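Local coordinates for protein paenibacillus xanthan lyase (PDB 6F2P) that catalyses the eliminative cleavage of the terminal mannosyl-glucuronosyl linkage in the side chains of the polysaccharide xanthan, at residues Ala15-Gly20 with Val138-Thr143; Ala155-Thr160 with Ala179-Leu184; Glu232-Ile237 with Tyr260-Asp265; Phe270-Asn275 with Val374-Gly379; Ile285-Leu290 with Ser582-Ala587. All blocks are in the same frame, centred on the assembly; numbering follows the deposited sequence.

Overall arrangement
All five contacts are largely buried, but their chemistry differs. Interactions 1, 2 and 3 pair helices inside the alpha-helical domain; 1 and 3 are apolar, while 2 sets a serine and a tyrosine between its helices. Interactions 1 and 2 touch: Val138 and Ala139 pack on Leu184, and Tyr142 OH lies 3.1 Å from Leu184 O, a probable hydrogen bond. Interaction 3 is separate from both but next to interaction 4, nearest atoms about 5 Å apart, as helix 256-267 leads into strand 271-272. Interactions 4 and 5 tie segments beyond that helix to the super-sandwich domain. Interaction 4 mixes aromatic packing with water bridges, whereas interaction 5 joins two loops through polar groups, mainly amide and hydroxyl.

Interaction 1 of 5, residues Ala15-Gly20 with Val138-Thr143; sequences AMLNGG and VALMYT
Asn18, which meets Leu140 across the contact, has its side-chain oxygen held within its own segment: Asn18 OD1 accepts a 3.0 Å hydrogen bond from Gly20 N. The N-H points nearly straight at the oxygen (164°), while the donor is tilted 33° out of the carbonyl plane. This is an Asx turn, and it closes the C-terminal end of helix 4-18 just where Gly19 swings to positive phi. The bond to OD1 restrains the rotation of the amide, whose other end, Asn18 ND2, comes within 4.2 Å of Leu140 CD2. The two side chains run past each other in opposite directions. Asn18 takes this pose because its CG sits between the backbone N and the carbonyl carbon (chi1 70°).

Leu17 makes the apolar part of the contact. Its CB is 3.8 Å from Leu140 CD2, and its CD1 reaches over to Ala139 CB at 3.9 Å. The single methyl Leu140 CD2 thus serves both residues, resting on Leu17 while brushing the Asn18 amide. The small Ala139 leaves room for the tip of Leu17. Lys14, one turn back from Asn18, hydrogen-bonds through NZ to Leu140 O and adds a polar tie between the two helix ends.

Helices 4-18 and 123-141 meet here within the incomplete (alpha/alpha) toroid of family 8 lyases. Tyr78 of helix 68-85 packs on both Leu17 and Leu140, while Met16 turns to Phe242 and Ile243 of helix 229-244.

Interaction 2 of 5, residues Ala155-Thr160 with Ala179-Leu184; sequences AAIYYT and AISGIL
Ser181 is the first residue of 179-184 to meet the other helix, and its CA lies 7.2 Å from Ile157 CA. Its CB touches Ile157 CG2 at 4.0 Å, the branch methyl of the isoleucine coming down on the serine rather than the longer CG1 arm. The hydroxyl is folded back between the backbone N and the carbonyl carbon (chi1 53°), where it can bond Val177 O one turn earlier; Arg190 also reaches it. The Tyr158 ring passes obliquely, with CE1 at 4.3 Å from Ser181 OG.

Gly182 comes next. The phenol end of Tyr158 comes in beside it, Tyr158 OH being 4.4 Å from Gly182 CA. That hydroxyl is held by Asp187 and Asn185, just past the helix end, and Arg190 makes a cation-pi contact with the ring.

The two helix segments run roughly antiparallel (150°), their axes 10.4 Å apart. They form a helical hairpin whose connection and second helix carry Gln161, Ser163 and Glu174, the ligands of a calcium ion. Ile157 also packs on Pro131 and Asn135 of helix 123-141, and Ile183 faces Leu9 of helix 4-18.

Interaction 3 of 5, residues Glu232-Ile237 with Tyr260-Asp265; sequences ELLSGI and YRWIYD
Leu234 and Ile237, one turn apart on helix 229-244, form the shallow hollow that receives the benzo edge of Trp262. Ile237 CD1 stands 4.0 Å from Trp262 CZ3, close to the plane of the indole, so the ring is met at its rim. The isoleucine and indole side chains cross at about a right angle. Further along the same rim, Leu234 CD1 is 4.3 Å from Trp262 CE3. The indole therefore pushes edge-first at the other helix, and its closest neighbours there are methyl tips.

The second bump is Ile263. Its CD1 fits into the fork of Leu234, 3.8 Å from Leu234 CD1 and 3.9 Å from Leu234 CD2. Leu234 can offer that fork because its CG lies opposite the backbone N (chi1 176°), which carries the branch out to the side that Ile263 occupies. Leu234 CD1 is thus shared, touching both the indole rim and the isoleucine tip, and no hydrogen bond crosses between the segments. The helix segments run antiparallel in rough terms (144°), with axes 11.5 Å apart, a spacing that leaves room for the tryptophan.

Phe211 stacks on Trp262. Around this joint of the (alpha/alpha) toroid, Leu172 of helix 168-184 backs Ile237, helix 292-307 meets Leu234 through Ser302 and Ile263 through Ile303, and Phe318 and Met321 of helix 312-328 pack on Ile263.

Interaction 4 of 5, residues Phe270-Asn275 with Val374-Gly379; sequences FIYKGN and VQLRPG
Tyr272 to Asn275 form a type I' turn that closes the two-stranded beta hairpin 271-272/275-276, set beside strand 372-377 with no hydrogen bond directly between the two segments. Tyr272 N and Asn275 N each donate to the other's carbonyl oxygen, and Gly274 sits within the turn at positive phi. The hairpin follows helix 256-267 of the alpha-helical domain. Strand 372-377 belongs to a four-stranded antiparallel sheet in which it lies between strands 363-367 and 380-385, so this contact is part of the joint between helical domain and super-sandwich.

Phe270 just precedes strand 271-272, and Tyr272 is its second residue; both side chains meet the other strand. Val374 CG2 approaches the Phe270 ring obliquely, 3.5 Å from Phe270 CE1. Phe367, on the neighbouring strand, also meets that ring. Tyr272 has its CG swung opposite the backbone N (chi1 -162°), which sends the ring out toward the strand. There Leu376 CD2 lies at the ring edge, 3.9 Å from Tyr272 CD1, the two side chains sliding by in opposite directions.

The phenol end is polar and bridged by water. One water oxygen lies 2.7 Å from Tyr272 OH and the same distance from Arg377 O, bridging the two. A second water oxygen lies in the plane of the ring, 2.8 Å from Tyr272 OH. It accepts from Lys273 NZ at 2.6 Å. The same water oxygen gives a longer bond of 3.3 Å to Gly379 O.

Interaction 5 of 5, residues Ile285-Leu290 with Ser582-Ala587; sequences ISRHGL and SLNSSA
Ser286 holds its OG between the backbone N and the carbonyl carbon (chi1 69°), and Asn584 puts its CG opposite its own backbone N (chi1 -159°), which brings the amide N of Asn584 up to the hydroxyl and carbonyl of Ser286. Asn584 ND2 lies 3.2 Å from Ser286 OG and 3.4 Å from Ser286 O. Both bonds are weak, the N-H pointing well off the oxygen in the first (124°). The firmer partners lie outside the pair: Glu400 accepts from Asn584 ND2, while Ser286 OG is bonded to Arg283 O and to the backbone N of Asn401. Ser286 CB also packs against Leu583, 3.6 Å from Leu583 O and 3.7 Å from Leu583 CB.

The segments are two irregular loops, one leading into helix 292-307 of the alpha-helical domain, the other linking strands 566-578 and 595-607 in the super-sandwich domain. Their meeting is therefore a contact between domains, and the residues 399-402 run beside it, pairing through backbone bonds with Leu583 and Ser585.

Asn584 is also fixed from its oxygen side. OD1 takes Ser586 N at 3.1 Å, in the carbonyl plane, making an Asx turn, and also Ser586 OG at 2.9 Å. With OD1 gripped twice, ND2 is left directed at Ser286 and Glu400. Arg287 passes the amide obliquely, its CG 3.8 Å from Asn584 ND2, and its extended chain carries NE into a salt bridge with that same Glu400.

Interaction 1 of 5, residues Ala15-Gly20 with Val138-Thr143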
# COMPACT_ATOMS: atom_id res chain seq x y z
N ALA A 15 -8.12 11.82 -40.21
CA ALA A 15 -8.20 13.13 -39.56
C ALA A 15 -7.43 13.20 -38.22
O ALA A 15 -6.94 14.25 -37.84
CB ALA A 15 -9.63 13.53 -39.39
N MET A 16 -7.33 12.08 -37.51
CA MET A 16 -6.49 12.06 -36.31
C MET A 16 -5.02 12.16 -36.70
O MET A 16 -4.23 12.83 -36.04
CB MET A 16 -6.70 10.79 -35.49
CG MET A 16 -8.12 10.56 -35.01
SD MET A 16 -8.33 8.90 -34.34
CE MET A 16 -7.55 9.07 -32.73
N LEU A 17 -4.66 11.48 -37.78
CA LEU A 17 -3.30 11.51 -38.28
C LEU A 17 -2.88 12.89 -38.81
O LEU A 17 -1.81 13.39 -38.48
CB LEU A 17 -3.12 10.46 -39.37
CG LEU A 17 -3.32 9.01 -38.95
CD1 LEU A 17 -3.12 8.11 -40.16
CD2 LEU A 17 -2.34 8.63 -37.86
N ASN A 18 -3.73 13.52 -39.62
CA ASN A 18 -3.30 14.74 -40.31
C ASN A 18 -4.01 16.04 -39.92
O ASN A 18 -3.69 17.10 -40.44
CB ASN A 18 -3.30 14.56 -41.83
CG ASN A 18 -4.69 14.47 -42.41
OD1 ASN A 18 -5.69 14.68 -41.72
ND2 ASN A 18 -4.77 14.15 -43.70
N GLY A 19 -4.99 15.95 -39.02
CA GLY A 19 -5.65 17.14 -38.51
C GLY A 19 -6.94 17.52 -39.23
O GLY A 19 -7.62 18.46 -38.81
N GLY A 20 -7.27 16.79 -40.29
CA GLY A 20 -8.52 17.03 -41.01
C GLY A 20 -8.31 17.71 -42.34
O GLY A 20 -7.18 18.03 -42.71
N VAL A 138 -1.16 3.70 -45.30
CA VAL A 138 -2.33 3.31 -46.08
C VAL A 138 -3.55 4.17 -45.74
O VAL A 138 -4.35 4.49 -46.62
CB VAL A 138 -2.65 1.83 -45.89
CG1 VAL A 138 -3.96 1.46 -46.58
CG2 VAL A 138 -1.51 0.97 -46.43
N ALA A 139 -3.69 4.58 -44.48
CA ALA A 139 -4.82 5.42 -44.11
C ALA A 139 -4.76 6.75 -44.86
O ALA A 139 -5.75 7.20 -45.43
CB ALA A 139 -4.85 5.64 -42.60
N LEU A 140 -3.58 7.36 -44.88
CA LEU A 140 -3.39 8.64 -45.54
C LEU A 140 -3.51 8.53 -47.06
O LEU A 140 -4.07 9.40 -47.71
CB LEU A 140 -2.02 9.22 -45.18
CG LEU A 140 -1.77 9.50 -43.70
CD1 LEU A 140 -0.32 9.91 -43.49
CD2 LEU A 140 -2.72 10.57 -43.18
N MET A 141 -2.97 7.45 -47.62
CA MET A 141 -2.77 7.34 -49.06
C MET A 141 -3.87 6.54 -49.76
O MET A 141 -3.80 6.32 -50.98
CB MET A 141 -1.42 6.69 -49.33
CG MET A 141 -0.23 7.44 -48.75
SD MET A 141 0.08 9.02 -49.58
CE MET A 141 0.33 8.44 -51.26
N TYR A 142 -4.87 6.13 -48.99
CA TYR A 142 -5.92 5.22 -49.44
C TYR A 142 -6.51 5.52 -50.82
O TYR A 142 -6.54 4.66 -51.70
CB TYR A 142 -7.04 5.22 -48.39
CG TYR A 142 -7.91 3.99 -48.44
CD1 TYR A 142 -7.51 2.82 -47.82
CD2 TYR A 142 -9.14 4.01 -49.08
CE1 TYR A 142 -8.32 1.68 -47.84
CE2 TYR A 142 -9.95 2.88 -49.11
CZ TYR A 142 -9.53 1.72 -48.50
OH TYR A 142 -10.33 0.60 -48.52
N THR A 143 -6.98 6.75 -51.00
CA THR A 143 -7.62 7.17 -52.24
C THR A 143 -6.65 7.21 -53.44
O THR A 143 -7.09 7.29 -54.59
CB THR A 143 -8.25 8.55 -52.08
OG1 THR A 143 -7.23 9.49 -51.71
CG2 THR A 143 -9.30 8.52 -51.00

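Interaction 2 of 5, residues Ala155-Thr160 with Ala179-Leu184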
# COMPACT_ATOMS: atom_id res chain seq x y z
N ALA A 155 -2.62 -7.85 -46.69
CA ALA A 155 -2.31 -9.28 -46.64
C ALA A 155 -1.02 -9.51 -45.86
O ALA A 155 -0.87 -10.53 -45.18
CB ALA A 155 -2.19 -9.85 -48.04
N ALA A 156 -0.11 -8.56 -45.96
CA ALA A 156 1.14 -8.65 -45.23
C ALA A 156 0.90 -8.51 -43.73
O ALA A 156 1.43 -9.27 -42.92
CB ALA A 156 2.11 -7.61 -45.71
N ILE A 157 0.08 -7.52 -43.36
CA ILE A 157 -0.25 -7.29 -41.96
C ILE A 157 -1.01 -8.46 -41.35
O ILE A 157 -0.66 -8.91 -40.26
CB ILE A 157 -1.02 -5.98 -41.77
CG1 ILE A 157 -0.17 -4.81 -42.27
CG2 ILE A 157 -1.40 -5.80 -40.30
CD1 ILE A 157 -0.77 -3.46 -42.01
N TYR A 158 -2.03 -8.98 -42.03
CA TYR A 158 -2.72 -10.19 -41.57
C TYR A 158 -1.74 -11.34 -41.36
O TYR A 158 -1.92 -12.18 -40.48
CB TYR A 158 -3.77 -10.66 -42.58
CG TYR A 158 -5.10 -9.93 -42.60
CD1 TYR A 158 -5.17 -8.55 -42.65
CD2 TYR A 158 -6.29 -10.65 -42.64
CE1 TYR A 158 -6.39 -7.90 -42.72
CE2 TYR A 158 -7.51 -10.01 -42.70
CZ TYR A 158 -7.56 -8.63 -42.74
OH TYR A 158 -8.78 -8.00 -42.81
N TYR A 159 -0.72 -11.40 -42.21
CA TYR A 159 0.28 -12.46 -42.13
C TYR A 159 1.12 -12.35 -40.86
O TYR A 159 1.21 -13.31 -40.10
CB TYR A 159 1.16 -12.44 -43.37
CG TYR A 159 2.41 -13.27 -43.24
CD1 TYR A 159 2.34 -14.66 -43.14
CD2 TYR A 159 3.66 -12.68 -43.22
CE1 TYR A 159 3.49 -15.42 -43.03
CE2 TYR A 159 4.82 -13.43 -43.11
CZ TYR A 159 4.73 -14.81 -43.01
OH TYR A 159 5.87 -15.56 -42.89
N THR A 160 1.72 -11.19 -40.63
CA THR A 160 2.54 -11.00 -39.44
C THR A 160 1.72 -10.82 -38.16
O THR A 160 2.18 -11.21 -37.09
CB THR A 160 3.50 -9.81 -39.60
OG1 THR A 160 2.74 -8.59 -39.66
CG2 THR A 160 4.34 -9.95 -40.85
N ALA A 179 -7.30 -3.92 -35.43
CA ALA A 179 -8.45 -3.05 -35.65
C ALA A 179 -8.25 -2.15 -36.86
O ALA A 179 -9.15 -2.00 -37.67
CB ALA A 179 -8.71 -2.22 -34.41
N ILE A 180 -7.08 -1.55 -36.98
CA ILE A 180 -6.91 -0.58 -38.06
C ILE A 180 -6.81 -1.29 -39.41
O ILE A 180 -7.39 -0.83 -40.39
CB ILE A 180 -5.72 0.36 -37.83
CG1 ILE A 180 -5.88 1.09 -36.49
CG2 ILE A 180 -5.63 1.38 -38.98
CD1 ILE A 180 -7.26 1.57 -36.21
N SER A 181 -6.11 -2.42 -39.46
CA SER A 181 -6.08 -3.17 -40.71
C SER A 181 -7.50 -3.60 -41.11
O SER A 181 -7.88 -3.49 -42.28
CB SER A 181 -5.09 -4.34 -40.66
OG SER A 181 -5.31 -5.21 -39.56
N GLY A 182 -8.30 -4.03 -40.14
CA GLY A 182 -9.68 -4.39 -40.40
C GLY A 182 -10.46 -3.26 -41.05
O GLY A 182 -11.16 -3.47 -42.03
N ILE A 183 -10.34 -2.06 -40.50
CA ILE A 183 -11.01 -0.89 -41.05
C ILE A 183 -10.56 -0.60 -42.47
O ILE A 183 -11.38 -0.35 -43.37
CB ILE A 183 -10.74 0.33 -40.17
CG1 ILE A 183 -11.43 0.15 -38.82
CG2 ILE A 183 -11.19 1.60 -40.86
CD1 ILE A 183 -11.34 1.35 -37.91
N LEU A 184 -9.24 -0.61 -42.68
CA LEU A 184 -8.68 -0.36 -43.99
C LEU A 184 -9.05 -1.44 -44.99
O LEU A 184 -9.29 -1.15 -46.17
CB LEU A 184 -7.15 -0.24 -43.90
CG LEU A 184 -6.63 0.93 -43.08
CD1 LEU A 184 -5.12 0.90 -43.04
CD2 LEU A 184 -7.15 2.26 -43.63

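Interaction 3 of 5, residues Glu232-Ile237 with Tyr260-Asp265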
# COMPACT_ATOMS: atom_id res chain seq x y z
N GLU A 232 1.29 4.24 -21.75
CA GLU A 232 1.05 3.77 -23.11
C GLU A 232 -0.23 2.94 -23.26
O GLU A 232 -0.87 3.00 -24.31
CB GLU A 232 2.30 3.14 -23.77
CG GLU A 232 2.71 1.74 -23.33
CD GLU A 232 4.22 1.49 -23.49
OE1 GLU A 232 5.03 2.22 -22.87
OE2 GLU A 232 4.60 0.55 -24.22
N LEU A 233 -0.62 2.19 -22.23
CA LEU A 233 -1.91 1.51 -22.27
C LEU A 233 -3.03 2.53 -22.35
O LEU A 233 -3.89 2.45 -23.23
CB LEU A 233 -2.13 0.64 -21.04
CG LEU A 233 -1.35 -0.66 -20.86
CD1 LEU A 233 -1.84 -1.35 -19.59
CD2 LEU A 233 -1.53 -1.59 -22.04
N LEU A 234 -3.02 3.50 -21.44
CA LEU A 234 -4.01 4.58 -21.44
C LEU A 234 -4.14 5.21 -22.83
O LEU A 234 -5.25 5.47 -23.30
CB LEU A 234 -3.64 5.66 -20.43
CG LEU A 234 -4.56 6.89 -20.43
CD1 LEU A 234 -5.97 6.57 -19.91
CD2 LEU A 234 -3.97 8.03 -19.64
N SER A 235 -3.01 5.44 -23.48
CA SER A 235 -3.01 6.10 -24.78
C SER A 235 -3.73 5.28 -25.84
O SER A 235 -4.69 5.75 -26.45
CB SER A 235 -1.58 6.38 -25.24
OG SER A 235 -1.59 7.33 -26.29
N GLY A 236 -3.26 4.05 -26.06
CA GLY A 236 -3.84 3.16 -27.05
C GLY A 236 -5.31 2.86 -26.82
O GLY A 236 -6.10 2.83 -27.77
N ILE A 237 -5.68 2.63 -25.57
CA ILE A 237 -7.08 2.37 -25.22
C ILE A 237 -7.98 3.60 -25.45
O ILE A 237 -9.06 3.49 -26.03
CB ILE A 237 -7.22 1.83 -23.79
CG1 ILE A 237 -6.55 0.45 -23.70
CG2 ILE A 237 -8.68 1.75 -23.38
CD1 ILE A 237 -6.38 -0.07 -22.31
N TYR A 260 -11.96 5.68 -17.57
CA TYR A 260 -12.25 7.05 -17.15
C TYR A 260 -11.81 7.26 -15.71
O TYR A 260 -11.24 8.29 -15.37
CB TYR A 260 -13.72 7.40 -17.38
CG TYR A 260 -14.11 7.25 -18.83
CD1 TYR A 260 -13.92 8.28 -19.73
CD2 TYR A 260 -14.62 6.04 -19.30
CE1 TYR A 260 -14.24 8.12 -21.07
CE2 TYR A 260 -14.95 5.88 -20.64
CZ TYR A 260 -14.76 6.92 -21.51
OH TYR A 260 -15.09 6.77 -22.83
N ARG A 261 -12.05 6.26 -14.86
CA ARG A 261 -11.62 6.32 -13.48
C ARG A 261 -10.10 6.47 -13.38
O ARG A 261 -9.61 7.19 -12.49
CB ARG A 261 -12.08 5.09 -12.69
CG ARG A 261 -13.59 4.85 -12.64
CD ARG A 261 -14.40 6.13 -12.51
NE ARG A 261 -14.11 6.88 -11.28
CZ ARG A 261 -14.68 8.04 -10.96
NH1 ARG A 261 -15.59 8.58 -11.76
NH2 ARG A 261 -14.35 8.65 -9.83
N TRP A 262 -9.38 5.79 -14.27
CA TRP A 262 -7.90 5.81 -14.26
C TRP A 262 -7.37 7.24 -14.23
O TRP A 262 -6.39 7.52 -13.54
CB TRP A 262 -7.31 5.09 -15.48
CG TRP A 262 -7.54 3.61 -15.50
CD1 TRP A 262 -7.94 2.82 -14.45
CD2 TRP A 262 -7.37 2.72 -16.62
NE1 TRP A 262 -8.04 1.51 -14.86
CE2 TRP A 262 -7.70 1.42 -16.19
CE3 TRP A 262 -6.99 2.91 -17.95
CZ2 TRP A 262 -7.65 0.32 -17.04
CZ3 TRP A 262 -6.94 1.81 -18.80
CH2 TRP A 262 -7.27 0.53 -18.33
N ILE A 263 -8.03 8.12 -14.97
CA ILE A 263 -7.67 9.53 -14.96
C ILE A 263 -7.74 10.14 -13.56
O ILE A 263 -6.78 10.75 -13.10
CB ILE A 263 -8.55 10.33 -15.92
CG1 ILE A 263 -8.48 9.74 -17.33
CG2 ILE A 263 -8.16 11.79 -15.91
CD1 ILE A 263 -7.06 9.54 -17.84
N TYR A 264 -8.86 9.95 -12.86
CA TYR A 264 -9.00 10.51 -11.52
C TYR A 264 -8.06 9.83 -10.53
O TYR A 264 -7.51 10.48 -9.65
CB TYR A 264 -10.43 10.38 -10.99
CG TYR A 264 -11.47 11.07 -11.82
CD1 TYR A 264 -11.42 12.44 -12.03
CD2 TYR A 264 -12.54 10.36 -12.36
CE1 TYR A 264 -12.38 13.08 -12.78
CE2 TYR A 264 -13.51 10.99 -13.10
CZ TYR A 264 -13.43 12.35 -13.31
OH TYR A 264 -14.40 12.98 -14.07
N ASP A 265 -7.89 8.52 -10.67
CA ASP A 265 -7.15 7.75 -9.69
C ASP A 265 -5.68 7.56 -10.02
O ASP A 265 -4.84 7.59 -9.12
CB ASP A 265 -7.80 6.38 -9.49
CG ASP A 265 -9.24 6.48 -9.03
OD1 ASP A 265 -9.62 7.55 -8.48
OD2 ASP A 265 -9.98 5.49 -9.21

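Interaction 4 of 5, residues Phe270-Asn275 with Val374-Gly379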
# COMPACT_ATOMS: atom_id res chain seq x y z
N PHE A 270 -0.81 12.45 -10.36
CA PHE A 270 0.60 12.35 -10.71
C PHE A 270 1.03 13.38 -11.73
O PHE A 270 2.19 13.38 -12.17
CB PHE A 270 0.96 10.95 -11.20
CG PHE A 270 0.84 9.90 -10.14
CD1 PHE A 270 1.70 9.90 -9.05
CD2 PHE A 270 -0.14 8.93 -10.22
CE1 PHE A 270 1.59 8.94 -8.07
CE2 PHE A 270 -0.25 7.96 -9.25
CZ PHE A 270 0.61 7.97 -8.17
N ILE A 271 0.12 14.27 -12.11
CA ILE A 271 0.51 15.38 -12.97
C ILE A 271 0.53 16.64 -12.15
O ILE A 271 -0.52 17.15 -11.73
CB ILE A 271 -0.43 15.58 -14.17
CG1 ILE A 271 -0.33 14.38 -15.11
CG2 ILE A 271 -0.07 16.87 -14.93
CD1 ILE A 271 -1.32 14.43 -16.22
N TYR A 272 1.74 17.14 -11.90
CA TYR A 272 1.86 18.39 -11.19
C TYR A 272 2.22 19.49 -12.17
O TYR A 272 3.34 19.54 -12.66
CB TYR A 272 2.88 18.31 -10.05
CG TYR A 272 2.70 19.44 -9.07
CD1 TYR A 272 1.73 19.37 -8.08
CD2 TYR A 272 3.46 20.59 -9.17
CE1 TYR A 272 1.54 20.40 -7.19
CE2 TYR A 272 3.28 21.64 -8.28
CZ TYR A 272 2.32 21.54 -7.29
OH TYR A 272 2.14 22.58 -6.41
N LYS A 273 1.24 20.35 -12.45
CA LYS A 273 1.45 21.49 -13.34
C LYS A 273 2.22 21.14 -14.62
O LYS A 273 3.15 21.85 -15.02
CB LYS A 273 2.12 22.62 -12.57
CG LYS A 273 1.30 23.09 -11.38
CD LYS A 273 1.98 24.22 -10.64
CE LYS A 273 1.08 24.77 -9.54
NZ LYS A 273 1.68 25.97 -8.89
N GLY A 274 1.83 20.04 -15.25
CA GLY A 274 2.39 19.65 -16.53
C GLY A 274 3.53 18.66 -16.43
O GLY A 274 4.10 18.25 -17.44
N ASN A 275 3.86 18.27 -15.20
CA ASN A 275 4.93 17.33 -14.94
C ASN A 275 4.40 15.99 -14.46
O ASN A 275 3.77 15.91 -13.40
CB ASN A 275 5.88 17.91 -13.90
CG ASN A 275 6.57 19.16 -14.37
OD1 ASN A 275 7.03 19.24 -15.51
ND2 ASN A 275 6.64 20.16 -13.51
N VAL A 374 1.30 10.49 -2.40
CA VAL A 374 1.29 11.85 -2.91
C VAL A 374 0.55 12.79 -1.97
O VAL A 374 -0.57 12.50 -1.54
CB VAL A 374 0.67 11.94 -4.32
CG1 VAL A 374 0.59 13.39 -4.77
CG2 VAL A 374 1.47 11.14 -5.30
N GLN A 375 1.20 13.90 -1.64
CA GLN A 375 0.57 14.96 -0.87
C GLN A 375 0.45 16.21 -1.74
O GLN A 375 1.45 16.76 -2.20
CB GLN A 375 1.36 15.27 0.40
CG GLN A 375 0.87 16.49 1.15
CD GLN A 375 -0.52 16.31 1.73
OE1 GLN A 375 -1.52 16.20 1.01
NE2 GLN A 375 -0.60 16.29 3.06
N LEU A 376 -0.78 16.63 -1.99
CA LEU A 376 -1.02 17.84 -2.76
C LEU A 376 -1.70 18.87 -1.86
O LEU A 376 -2.82 18.67 -1.38
CB LEU A 376 -1.88 17.53 -3.99
CG LEU A 376 -1.36 16.45 -4.95
CD1 LEU A 376 -2.42 16.13 -5.99
CD2 LEU A 376 -0.07 16.87 -5.63
N ARG A 377 -1.00 19.98 -1.64
CA ARG A 377 -1.46 21.07 -0.80
C ARG A 377 -1.45 22.34 -1.62
O ARG A 377 -0.84 22.38 -2.69
CB ARG A 377 -0.54 21.23 0.40
CG ARG A 377 -0.48 20.02 1.30
CD ARG A 377 -1.85 19.65 1.80
NE ARG A 377 -2.51 20.78 2.44
CZ ARG A 377 -3.77 20.77 2.85
NH1 ARG A 377 -4.51 19.69 2.67
NH2 ARG A 377 -4.30 21.85 3.42
N PRO A 378 -2.13 23.38 -1.14
CA PRO A 378 -1.99 24.66 -1.84
C PRO A 378 -0.55 25.17 -1.78
O PRO A 378 -0.04 25.43 -0.69
CB PRO A 378 -2.95 25.59 -1.09
CG PRO A 378 -3.21 24.91 0.23
CD PRO A 378 -3.13 23.45 -0.05
N GLY A 379 0.09 25.30 -2.93
CA GLY A 379 1.45 25.81 -3.00
C GLY A 379 2.52 24.77 -3.30
O GLY A 379 3.61 25.12 -3.77
O HOH W 1 -0.29 22.50 -5.32
O HOH W 2 3.19 25.13 -7.00

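Interaction 5 of 5, residues Ile285-Leu290 with Ser582-Ala587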
# COMPACT_ATOMS: atom_id res chain seq x y z
N ILE A 285 12.90 7.42 -16.45
CA ILE A 285 13.47 8.67 -15.96
C ILE A 285 14.82 8.88 -16.60
O ILE A 285 15.37 9.98 -16.56
CB ILE A 285 13.63 8.69 -14.42
CG1 ILE A 285 14.53 7.55 -13.94
CG2 ILE A 285 12.27 8.63 -13.75
CD1 ILE A 285 14.95 7.67 -12.47
N SER A 286 15.36 7.82 -17.22
CA SER A 286 16.65 7.88 -17.89
C SER A 286 16.57 8.22 -19.38
O SER A 286 17.56 8.09 -20.08
CB SER A 286 17.42 6.57 -17.72
OG SER A 286 16.81 5.52 -18.45
N ARG A 287 15.41 8.63 -19.86
CA ARG A 287 15.27 9.01 -21.27
C ARG A 287 15.28 10.53 -21.43
O ARG A 287 14.37 11.21 -20.97
CB ARG A 287 14.00 8.40 -21.89
CG ARG A 287 14.10 6.90 -22.00
CD ARG A 287 12.80 6.25 -22.40
NE ARG A 287 12.96 4.79 -22.41
CZ ARG A 287 11.96 3.91 -22.41
NH1 ARG A 287 10.70 4.33 -22.42
NH2 ARG A 287 12.22 2.61 -22.40
N HIS A 288 16.32 11.04 -22.09
CA HIS A 288 16.50 12.49 -22.19
C HIS A 288 15.37 13.17 -22.93
O HIS A 288 15.02 14.30 -22.63
CB HIS A 288 17.84 12.84 -22.84
CG HIS A 288 17.95 12.44 -24.28
ND1 HIS A 288 17.67 13.31 -25.31
CD2 HIS A 288 18.32 11.27 -24.86
CE1 HIS A 288 17.86 12.69 -26.46
NE2 HIS A 288 18.25 11.46 -26.22
N GLY A 289 14.80 12.47 -23.91
CA GLY A 289 13.72 13.04 -24.70
C GLY A 289 12.38 12.84 -24.04
O GLY A 289 11.34 13.22 -24.58
N LEU A 290 12.39 12.24 -22.86
CA LEU A 290 11.15 11.89 -22.19
C LEU A 290 11.20 12.26 -20.71
O LEU A 290 10.83 11.46 -19.85
CB LEU A 290 10.87 10.41 -22.37
CG LEU A 290 9.42 9.96 -22.29
CD1 LEU A 290 8.52 10.83 -23.16
CD2 LEU A 290 9.35 8.50 -22.70
N SER A 582 25.29 8.14 -19.24
CA SER A 582 25.51 7.51 -17.95
C SER A 582 24.23 6.84 -17.44
O SER A 582 24.28 5.80 -16.79
CB SER A 582 25.98 8.55 -16.94
OG SER A 582 27.18 9.16 -17.37
N LEU A 583 23.08 7.45 -17.73
CA LEU A 583 21.82 6.89 -17.26
C LEU A 583 21.26 5.89 -18.25
O LEU A 583 20.64 4.89 -17.85
CB LEU A 583 20.78 7.99 -17.01
CG LEU A 583 21.02 8.91 -15.82
CD1 LEU A 583 21.99 10.04 -16.18
CD2 LEU A 583 19.69 9.47 -15.34
N ASN A 584 21.48 6.16 -19.53
CA ASN A 584 20.89 5.35 -20.60
C ASN A 584 21.83 5.21 -21.78
O ASN A 584 22.12 6.18 -22.46
CB ASN A 584 19.57 5.97 -21.06
CG ASN A 584 18.69 4.97 -21.76
OD1 ASN A 584 19.17 4.11 -22.50
ND2 ASN A 584 17.39 5.06 -21.53
N SER A 585 22.30 3.99 -22.02
CA SER A 585 23.22 3.76 -23.12
C SER A 585 22.65 2.73 -24.08
O SER A 585 23.39 2.11 -24.84
CB SER A 585 24.59 3.34 -22.61
OG SER A 585 24.51 2.19 -21.78
N SER A 586 21.33 2.54 -24.03
CA SER A 586 20.65 1.72 -25.02
C SER A 586 20.78 2.39 -26.38
O SER A 586 21.04 3.60 -26.47
CB SER A 586 19.17 1.55 -24.67
OG SER A 586 18.44 2.73 -24.94
N ALA A 587 20.58 1.60 -27.43
CA ALA A 587 20.77 2.06 -28.81
C ALA A 587 19.84 3.23 -29.15
O ALA A 587 20.23 4.18 -29.83
CB ALA A 587 20.56 0.92 -29.78